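Local coordinates for putative curved DNA-binding protein (Chaetomium thermophilum var. thermophilum DSM 1495, PDB 4IPA) that probably works in ribosome biogenesis as the M24-family protein Arx1, which shares the fold of the methionine aminopeptidases, and may bind DNA, at residues V25-K30 / K70-K75; V136-N139 / P143-I146; Y281-P286 / G325-Q330. One frame throughout, in Å; residues are numbered along the deposited sequence.

In the fold
Starting from the N terminus, contact 1 closes first: helix 23-46 meets the loop that follows helix 53-69, so the excursion it closes is mostly helical. Contact 2 comes next and closes a very short loop, three residues between its segments, where strand 127-136 turns toward helix 148-167; both belong to the M24 peptidase-like part of the chain. Contact 3 closes last, tying the loop after strand 273-276 to the segment that runs from helix 312-324 into strand 328-330, around a mostly helical excursion carrying helices 286-299 and 312-324. The three follow in series, neither nested nor crossed. Contacts 2 and 3 sit on opposite sides of the chain's centre, their own centres about 44 Å apart.

Contact 1: residues V25-K30 / K70-K75; sequences VLTKYK and KVYRDK. With SO4 (sulfate ion), chain F.
Y72 reaches from the loop after helix 53-69 to the flank of helix 23-46 and meets K28 there. The touch is van der Waals: Y72 OH lies 3.5 Å from K28 CG, and the two side chains cross at nearly a right angle, the lysine passing obliquely to the ring. T27 borders the same hydroxyl more loosely, its CG2 4.2 Å from Y72 OH. With CG of Y72 anti to its carbonyl carbon (chi1 -66°), the ring heads out of the loop toward the helix, and I124 of strand 115-124 touches both Y72 and K28.

The polar bonds made by these side chains go to other residues. Beyond CG the K28 chain runs extended, carrying NZ to salt bridges with D24 and D125, while Y72 OH has a weak hydrogen bond with T31 OG1. T27 OG1 bonds back to V23 O within the helix.

At the backbone end of Y72, away from the helix, the loop holds a sulfate, probably from the crystallisation liquor. R73 N donates to sulfate O3 at 3.0 Å, with an N-H...O angle of 158°, and Y72 N comes within 2.9 Å of that oxygen. The R73 chain bends at chi3 (-70°), bringing its guanidinium alongside with O3 over one face; R73 NH2 to sulfate O4, 3.3 Å, is only a weak bond. The segments thus meet by van der Waals contact at the tyrosine hydroxyl, without a hydrogen bond between them, while R73 N, weakly helped by its guanidinium, probably lets an anion settle nearby.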
loop_
_atom_site.group_PDB
_atom_site.type_symbol
_atom_site.label_atom_id
_atom_site.label_comp_id
_atom_site.label_asym_id
_atom_site.label_seq_id
_atom_site.Cartn_x
_atom_site.Cartn_y
_atom_site.Cartn_z
ATOM N N VAL A 25 5.266 1.514 -21.298
ATOM C CA VAL A 25 5.386 1.532 -19.853
ATOM C C VAL A 25 4.010 1.583 -19.168
ATOM O O VAL A 25 3.724 0.815 -18.254
ATOM C CB VAL A 25 6.282 2.705 -19.436
ATOM C CG1 VAL A 25 6.198 2.964 -17.929
ATOM C CG2 VAL A 25 7.725 2.428 -19.911
ATOM N N LEU A 26 3.153 2.474 -19.641
ATOM C CA LEU A 26 1.822 2.593 -19.099
ATOM C C LEU A 26 1.099 1.241 -19.169
ATOM O O LEU A 26 0.472 0.807 -18.201
ATOM C CB LEU A 26 1.072 3.671 -19.862
ATOM C CG LEU A 26 -0.101 4.363 -19.174
ATOM C CD1 LEU A 26 0.212 4.625 -17.707
ATOM C CD2 LEU A 26 -0.453 5.658 -19.919
ATOM N N THR A 27 1.230 0.565 -20.304
ATOM C CA THR A 27 0.576 -0.719 -20.558
ATOM C C THR A 27 1.106 -1.853 -19.669
ATOM O O THR A 27 0.355 -2.757 -19.298
ATOM C CB THR A 27 0.695 -1.109 -22.066
ATOM O OG1 THR A 27 0.046 -0.107 -22.862
ATOM C CG2 THR A 27 0.050 -2.459 -22.347
ATOM N N LYS A 28 2.388 -1.800 -19.328
ATOM C CA LYS A 28 2.974 -2.791 -18.431
ATOM C C LYS A 28 2.500 -2.580 -16.995
ATOM O O LYS A 28 2.159 -3.536 -16.309
ATOM C CB LYS A 28 4.506 -2.772 -18.533
ATOM C CG LYS A 28 5.030 -3.410 -19.824
ATOM C CD LYS A 28 6.499 -3.096 -20.095
ATOM C CE LYS A 28 6.977 -3.843 -21.347
ATOM N NZ LYS A 28 8.316 -3.381 -21.817
ATOM N N TYR A 29 2.482 -1.324 -16.547
ATOM C CA TYR A 29 1.841 -0.983 -15.285
ATOM C C TYR A 29 0.406 -1.478 -15.297
ATOM O O TYR A 29 -0.048 -2.102 -14.346
ATOM C CB TYR A 29 1.850 0.523 -15.060
ATOM C CG TYR A 29 3.103 1.053 -14.420
ATOM C CD1 TYR A 29 3.436 0.708 -13.119
ATOM C CD2 TYR A 29 3.936 1.922 -15.098
ATOM C CE1 TYR A 29 4.563 1.196 -12.530
ATOM C CE2 TYR A 29 5.078 2.421 -14.509
ATOM C CZ TYR A 29 5.382 2.047 -13.228
ATOM O OH TYR A 29 6.502 2.533 -12.632
ATOM N N LYS A 30 -0.309 -1.216 -16.386
ATOM C CA LYS A 30 -1.715 -1.618 -16.463
ATOM C C LYS A 30 -1.908 -3.138 -16.429
ATOM O O LYS A 30 -2.868 -3.636 -15.839
ATOM C CB LYS A 30 -2.400 -1.030 -17.702
ATOM C CG LYS A 30 -3.859 -1.442 -17.845
ATOM C CD LYS A 30 -4.744 -0.628 -16.907
ATOM C CE LYS A 30 -6.168 -1.150 -16.886
ATOM N NZ LYS A 30 -6.905 -0.602 -15.722
ATOM N N LYS A 70 0.297 -16.395 -17.223
ATOM C CA LYS A 70 -0.654 -16.256 -18.318
ATOM C C LYS A 70 -0.428 -15.018 -19.182
ATOM O O LYS A 70 -1.153 -14.807 -20.149
ATOM C CB LYS A 70 -2.087 -16.276 -17.785
ATOM C CG LYS A 70 -2.469 -17.610 -17.147
ATOM C CD LYS A 70 -3.979 -17.774 -16.958
ATOM C CE LYS A 70 -4.547 -16.838 -15.902
ATOM N NZ LYS A 70 -5.704 -17.476 -15.193
ATOM N N VAL A 71 0.576 -14.210 -18.856
ATOM C CA VAL A 71 0.852 -13.006 -19.645
ATOM C C VAL A 71 2.327 -12.931 -20.034
ATOM O O VAL A 71 3.137 -13.704 -19.517
ATOM C CB VAL A 71 0.441 -11.708 -18.903
ATOM C CG1 VAL A 71 -1.035 -11.727 -18.581
ATOM C CG2 VAL A 71 1.271 -11.525 -17.634
ATOM N N TYR A 72 2.668 -12.000 -20.931
ATOM C CA TYR A 72 4.047 -11.855 -21.430
ATOM C C TYR A 72 4.801 -13.172 -21.432
ATOM O O TYR A 72 5.844 -13.300 -20.782
ATOM C CB TYR A 72 4.833 -10.806 -20.632
ATOM C CG TYR A 72 4.281 -9.418 -20.805
ATOM C CD1 TYR A 72 3.128 -9.035 -20.146
ATOM C CD2 TYR A 72 4.900 -8.492 -21.642
ATOM C CE1 TYR A 72 2.596 -7.772 -20.306
ATOM C CE2 TYR A 72 4.378 -7.208 -21.803
ATOM C CZ TYR A 72 3.217 -6.858 -21.132
ATOM O OH TYR A 72 2.658 -5.594 -21.268
ATOM N N ARG A 73 4.253 -14.147 -22.155
ATOM C CA ARG A 73 4.841 -15.476 -22.256
ATOM C C ARG A 73 5.915 -15.431 -23.316
ATOM O O ARG A 73 7.036 -15.908 -23.118
ATOM C CB ARG A 73 3.773 -16.495 -22.653
ATOM C CG ARG A 73 2.628 -16.603 -21.661
ATOM C CD ARG A 73 1.584 -17.613 -22.108
ATOM N NE ARG A 73 0.836 -17.143 -23.268
ATOM C CZ ARG A 73 -0.490 -17.132 -23.348
ATOM N NH1 ARG A 73 -1.215 -17.580 -22.331
ATOM N NH2 ARG A 73 -1.089 -16.676 -24.446
ATOM N N ASP A 74 5.555 -14.845 -24.452
ATOM C CA ASP A 74 6.509 -14.606 -25.519
ATOM C C ASP A 74 7.740 -13.904 -24.948
ATOM O O ASP A 74 7.626 -12.924 -24.208
ATOM C CB ASP A 74 5.876 -13.750 -26.625
ATOM C CG ASP A 74 4.654 -14.411 -27.261
ATOM O OD1 ASP A 74 3.860 -15.055 -26.531
ATOM O OD2 ASP A 74 4.489 -14.279 -28.497
ATOM N N LYS A 75 8.914 -14.427 -25.278
ATOM C CA LYS A 75 10.174 -13.786 -24.912
ATOM C C LYS A 75 10.579 -13.985 -23.451
ATOM O O LYS A 75 9.923 -14.705 -22.685
ATOM C CB LYS A 75 10.146 -12.284 -25.245
ATOM C CG LYS A 75 9.914 -11.968 -26.720
ATOM C CD LYS A 75 10.361 -10.554 -27.064
ATOM C CE LYS A 75 10.388 -10.343 -28.573
ATOM N NZ LYS A 75 10.981 -9.031 -28.954
HETATM S S SO4 F . 0.608 -13.071 -24.022
HETATM O O1 SO4 F . -0.775 -12.874 -23.580
HETATM O O2 SO4 F . 1.160 -11.781 -24.430
HETATM O O3 SO4 F . 1.411 -13.626 -22.939
HETATM O O4 SO4 F . 0.667 -14.010 -25.142
#

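Contact 2: residues V136-N139 / P143-I146; sequences VAKN and PDVI
V136, the last residue of strand 127-136, points its side chain at I146, and the two side chains run alongside one another, heading opposite ways, with V136 CG2, the branch anti to the carbonyl carbon, 4.1 Å from I146 CD1. Q150 and F154 of helix 148-167 also touch V136, so this apolar patch continues onto the helix that the chain is about to enter. At A137 the backbone is still tied by hydrogen bonds to G113 and E114, just before strand 115-124. The segments form the two arms of a short strand-to-helix connection in the M24 fold: one arm leaves the strand, while the other, through I146, is bonded backbone to backbone with K369 and K371, in the loop before helix 379-386.

K138 spans the gap between the arms. Its chain bends at chi4 (-68°), turning the ammonium group back on its own segment: NZ donates to V136 O at 3.1 Å, in the carbonyl plane and on a lone pair, with a C=O...N angle of 143°. A water accepts a second bond from K138 NZ (2.9 Å) and passes one on to D144 O (3.1 Å), a carbonyl that K369 NZ also grips. Lower down the lysine chain, CD packs at 3.8 Å from P143 O. The D144 side chain crosses that of K138 at about a right angle, but OD1 stays 5.1 Å from K138 NZ; any attraction between the charges is probably long-range, without a salt bridge. N139 follows, its backbone N bonded to the D142 carboxylate in the short link between the segments.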
loop_
_atom_site.group_PDB
_atom_site.type_symbol
_atom_site.label_atom_id
_atom_site.label_comp_id
_atom_site.label_asym_id
_atom_site.label_seq_id
_atom_site.Cartn_x
_atom_site.Cartn_y
_atom_site.Cartn_z
ATOM N N VAL A 136 -14.098 -5.695 5.901
ATOM C CA VAL A 136 -14.614 -6.196 7.167
ATOM C C VAL A 136 -14.780 -7.702 7.054
ATOM O O VAL A 136 -15.482 -8.202 6.174
ATOM C CB VAL A 136 -15.960 -5.543 7.531
ATOM C CG1 VAL A 136 -16.519 -6.125 8.838
ATOM C CG2 VAL A 136 -15.794 -4.043 7.658
ATOM N N ALA A 137 -14.105 -8.433 7.927
ATOM C CA ALA A 137 -14.181 -9.879 7.888
ATOM C C ALA A 137 -15.614 -10.336 8.170
ATOM O O ALA A 137 -16.219 -9.935 9.160
ATOM C CB ALA A 137 -13.214 -10.480 8.880
ATOM N N LYS A 138 -16.156 -11.172 7.296
ATOM C CA LYS A 138 -17.532 -11.613 7.464
ATOM C C LYS A 138 -17.879 -12.702 6.460
ATOM O O LYS A 138 -17.176 -12.891 5.472
ATOM C CB LYS A 138 -18.483 -10.426 7.278
ATOM C CG LYS A 138 -18.626 -10.004 5.827
ATOM C CD LYS A 138 -19.433 -8.722 5.694
ATOM C CE LYS A 138 -19.219 -8.086 4.328
ATOM N NZ LYS A 138 -17.816 -7.571 4.157
ATOM N N ASN A 139 -18.970 -13.414 6.723
ATOM C CA ASN A 139 -19.476 -14.424 5.798
ATOM C C ASN A 139 -20.365 -13.822 4.724
ATOM O O ASN A 139 -20.913 -12.733 4.894
ATOM C CB ASN A 139 -20.221 -15.524 6.551
ATOM C CG ASN A 139 -19.292 -16.374 7.388
ATOM O OD1 ASN A 139 -19.406 -16.422 8.617
ATOM N ND2 ASN A 139 -18.343 -17.039 6.725
ATOM N N PRO A 143 -24.655 -9.130 7.138
ATOM C CA PRO A 143 -25.078 -7.797 6.690
ATOM C C PRO A 143 -23.910 -6.987 6.127
ATOM O O PRO A 143 -22.781 -7.116 6.605
ATOM C CB PRO A 143 -25.593 -7.139 7.975
ATOM C CG PRO A 143 -25.949 -8.276 8.875
ATOM C CD PRO A 143 -24.968 -9.369 8.557
ATOM N N ASP A 144 -24.185 -6.153 5.130
ATOM C CA ASP A 144 -23.147 -5.346 4.494
ATOM C C ASP A 144 -22.816 -4.099 5.305
ATOM O O ASP A 144 -21.712 -3.557 5.212
ATOM C CB ASP A 144 -23.584 -4.953 3.081
ATOM C CG ASP A 144 -23.470 -6.102 2.094
ATOM O OD1 ASP A 144 -22.462 -6.842 2.163
ATOM O OD2 ASP A 144 -24.389 -6.270 1.260
ATOM N N VAL A 145 -23.771 -3.666 6.117
ATOM C CA VAL A 145 -23.671 -2.399 6.833
ATOM C C VAL A 145 -22.517 -2.326 7.840
ATOM O O VAL A 145 -22.221 -3.284 8.548
ATOM C CB VAL A 145 -25.004 -2.034 7.522
ATOM C CG1 VAL A 145 -24.816 -0.887 8.503
ATOM C CG2 VAL A 145 -26.046 -1.674 6.476
ATOM N N ILE A 146 -21.869 -1.168 7.874
ATOM C CA ILE A 146 -20.822 -0.882 8.827
ATOM C C ILE A 146 -21.278 0.296 9.662
ATOM O O ILE A 146 -21.737 1.306 9.133
ATOM C CB ILE A 146 -19.527 -0.556 8.114
ATOM C CG1 ILE A 146 -19.151 -1.717 7.197
ATOM C CG2 ILE A 146 -18.419 -0.288 9.121
ATOM C CD1 ILE A 146 -18.349 -1.309 5.994
HETATM O O HOH W 1 -19.009 -5.116 5.269
#

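Contact 3: residues Y281-P286 / G325-Q330; sequences YALKRP and GGVFRQ
Y281 lays one face of its ring on the backbone of G325, and this is where the contact is tight. G325 CA sits 3.9 Å from the ring centroid and 22° off the ring normal, a CH-pi contact displaced toward the rim on the CD2 side. As the glycine carries no side chain, the ring rests directly on the main chain. Y281 CB closes in beside it, 3.4 Å from G325 O and 3.8 Å from V327 CG1. The tyrosine ring gets there because its CG stands anti to the backbone N (chi1 178°).

G326, with positive phi (79°), ends helix 312-324 in a Schellman motif, and its carbonyl is taken up by T277 and N279. The chain then enters strand 328-330, an outer strand of the small three-stranded sheet that, with helices 286-299 and 312-324, is consistent with the winged-helix-like insert of type II methionine aminopeptidase relatives.

Packing is looser at L283. Its CD2 lies in plane at the edge of the Y281 ring and 4.2 Å from V327 CG2, with C322 and Y292 touching both L283 and V327. Outward from there the contact gives way to solvent: A282 turns its methyl away, and exposed K284 and R285 instead bond through their backbone N atoms to the carboxylate of E321, R285 at the N-cap of helix 286-299.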
loop_
_atom_site.group_PDB
_atom_site.type_symbol
_atom_site.label_atom_id
_atom_site.label_comp_id
_atom_site.label_asym_id
_atom_site.label_seq_id
_atom_site.Cartn_x
_atom_site.Cartn_y
_atom_site.Cartn_z
ATOM N N TYR A 281 27.585 -4.704 -0.022
ATOM C CA TYR A 281 28.186 -5.465 1.071
ATOM C C TYR A 281 28.451 -6.916 0.666
ATOM O O TYR A 281 27.593 -7.574 0.084
ATOM C CB TYR A 281 27.281 -5.406 2.308
ATOM C CG TYR A 281 27.785 -6.203 3.491
ATOM C CD1 TYR A 281 28.799 -5.715 4.298
ATOM C CD2 TYR A 281 27.228 -7.434 3.815
ATOM C CE1 TYR A 281 29.267 -6.446 5.403
ATOM C CE2 TYR A 281 27.683 -8.172 4.915
ATOM C CZ TYR A 281 28.706 -7.671 5.698
ATOM O OH TYR A 281 29.158 -8.390 6.780
ATOM N N ALA A 282 29.644 -7.416 0.955
ATOM C CA ALA A 282 29.964 -8.798 0.613
ATOM C C ALA A 282 29.553 -9.760 1.730
ATOM O O ALA A 282 30.040 -9.662 2.855
ATOM C CB ALA A 282 31.426 -8.945 0.295
ATOM N N LEU A 283 28.641 -10.676 1.415
ATOM C CA LEU A 283 28.174 -11.651 2.398
ATOM C C LEU A 283 29.225 -12.728 2.643
ATOM O O LEU A 283 29.806 -13.256 1.700
ATOM C CB LEU A 283 26.856 -12.275 1.942
ATOM C CG LEU A 283 25.715 -11.260 1.800
ATOM C CD1 LEU A 283 24.562 -11.856 1.011
ATOM C CD2 LEU A 283 25.259 -10.750 3.180
ATOM N N LYS A 284 29.471 -13.037 3.912
ATOM C CA LYS A 284 30.466 -14.042 4.272
ATOM C C LYS A 284 29.864 -15.433 4.414
ATOM O O LYS A 284 30.517 -16.438 4.125
ATOM C CB LYS A 284 31.188 -13.637 5.563
ATOM C CG LYS A 284 31.999 -12.350 5.412
ATOM C CD LYS A 284 32.797 -12.023 6.664
ATOM C CE LYS A 284 33.768 -10.876 6.399
ATOM N NZ LYS A 284 34.607 -10.543 7.590
ATOM N N ARG A 285 28.607 -15.488 4.833
ATOM C CA ARG A 285 27.966 -16.759 5.141
ATOM C C ARG A 285 27.304 -17.376 3.919
ATOM O O ARG A 285 26.570 -16.706 3.191
ATOM C CB ARG A 285 26.980 -16.577 6.300
ATOM C CG ARG A 285 27.690 -16.038 7.535
ATOM C CD ARG A 285 26.752 -15.685 8.666
ATOM N NE ARG A 285 25.944 -16.814 9.121
ATOM C CZ ARG A 285 26.369 -17.760 9.963
ATOM N NH1 ARG A 285 27.612 -17.739 10.441
ATOM N NH2 ARG A 285 25.548 -18.738 10.327
ATOM N N PRO A 286 27.569 -18.666 3.689
ATOM C CA PRO A 286 27.091 -19.324 2.474
ATOM C C PRO A 286 25.572 -19.352 2.381
ATOM O O PRO A 286 25.053 -19.226 1.283
ATOM C CB PRO A 286 27.667 -20.744 2.588
ATOM C CG PRO A 286 27.964 -20.927 4.042
ATOM C CD PRO A 286 28.353 -19.573 4.546
ATOM N N GLY A 325 23.907 -6.638 7.054
ATOM C CA GLY A 325 24.791 -6.062 6.058
ATOM C C GLY A 325 24.166 -4.978 5.207
ATOM O O GLY A 325 24.854 -4.314 4.430
ATOM N N GLY A 326 22.859 -4.797 5.335
ATOM C CA GLY A 326 22.166 -3.799 4.543
ATOM C C GLY A 326 21.824 -4.139 3.094
ATOM O O GLY A 326 21.453 -3.246 2.331
ATOM N N VAL A 327 21.927 -5.410 2.706
ATOM C CA VAL A 327 21.573 -5.816 1.342
ATOM C C VAL A 327 20.110 -6.231 1.253
ATOM O O VAL A 327 19.534 -6.199 0.173
ATOM C CB VAL A 327 22.478 -6.958 0.786
ATOM C CG1 VAL A 327 23.948 -6.556 0.819
ATOM C CG2 VAL A 327 22.270 -8.236 1.587
ATOM N N PHE A 328 19.528 -6.660 2.373
ATOM C CA PHE A 328 18.077 -6.749 2.486
ATOM C C PHE A 328 17.628 -5.604 3.388
ATOM O O PHE A 328 18.276 -5.310 4.386
ATOM C CB PHE A 328 17.623 -8.049 3.154
ATOM C CG PHE A 328 17.721 -9.279 2.286
ATOM C CD1 PHE A 328 18.363 -9.256 1.060
ATOM C CD2 PHE A 328 17.156 -10.468 2.719
ATOM C CE1 PHE A 328 18.438 -10.398 0.286
ATOM C CE2 PHE A 328 17.233 -11.620 1.960
ATOM C CZ PHE A 328 17.875 -11.587 0.741
ATOM N N ARG A 329 16.539 -4.946 3.019
ATOM C CA ARG A 329 15.829 -4.097 3.945
ATOM C C ARG A 329 14.801 -4.966 4.679
ATOM O O ARG A 329 14.113 -5.783 4.078
ATOM C CB ARG A 329 15.123 -2.957 3.208
ATOM C CG ARG A 329 14.342 -2.018 4.143
ATOM C CD ARG A 329 13.669 -0.874 3.390
ATOM N NE ARG A 329 14.642 -0.085 2.644
ATOM C CZ ARG A 329 15.375 0.875 3.181
ATOM N NH1 ARG A 329 15.235 1.159 4.469
ATOM N NH2 ARG A 329 16.244 1.547 2.438
ATOM N N GLN A 330 14.692 -4.793 5.979
ATOM C CA GLN A 330 13.709 -5.543 6.738
ATOM C C GLN A 330 12.614 -4.571 7.136
ATOM O O GLN A 330 12.905 -3.469 7.578
ATOM C CB GLN A 330 14.370 -6.168 7.970
ATOM C CG GLN A 330 13.439 -6.695 9.041
ATOM C CD GLN A 330 14.184 -6.910 10.362
ATOM O OE1 GLN A 330 14.440 -8.033 10.764
ATOM N NE2 GLN A 330 14.546 -5.822 11.022
#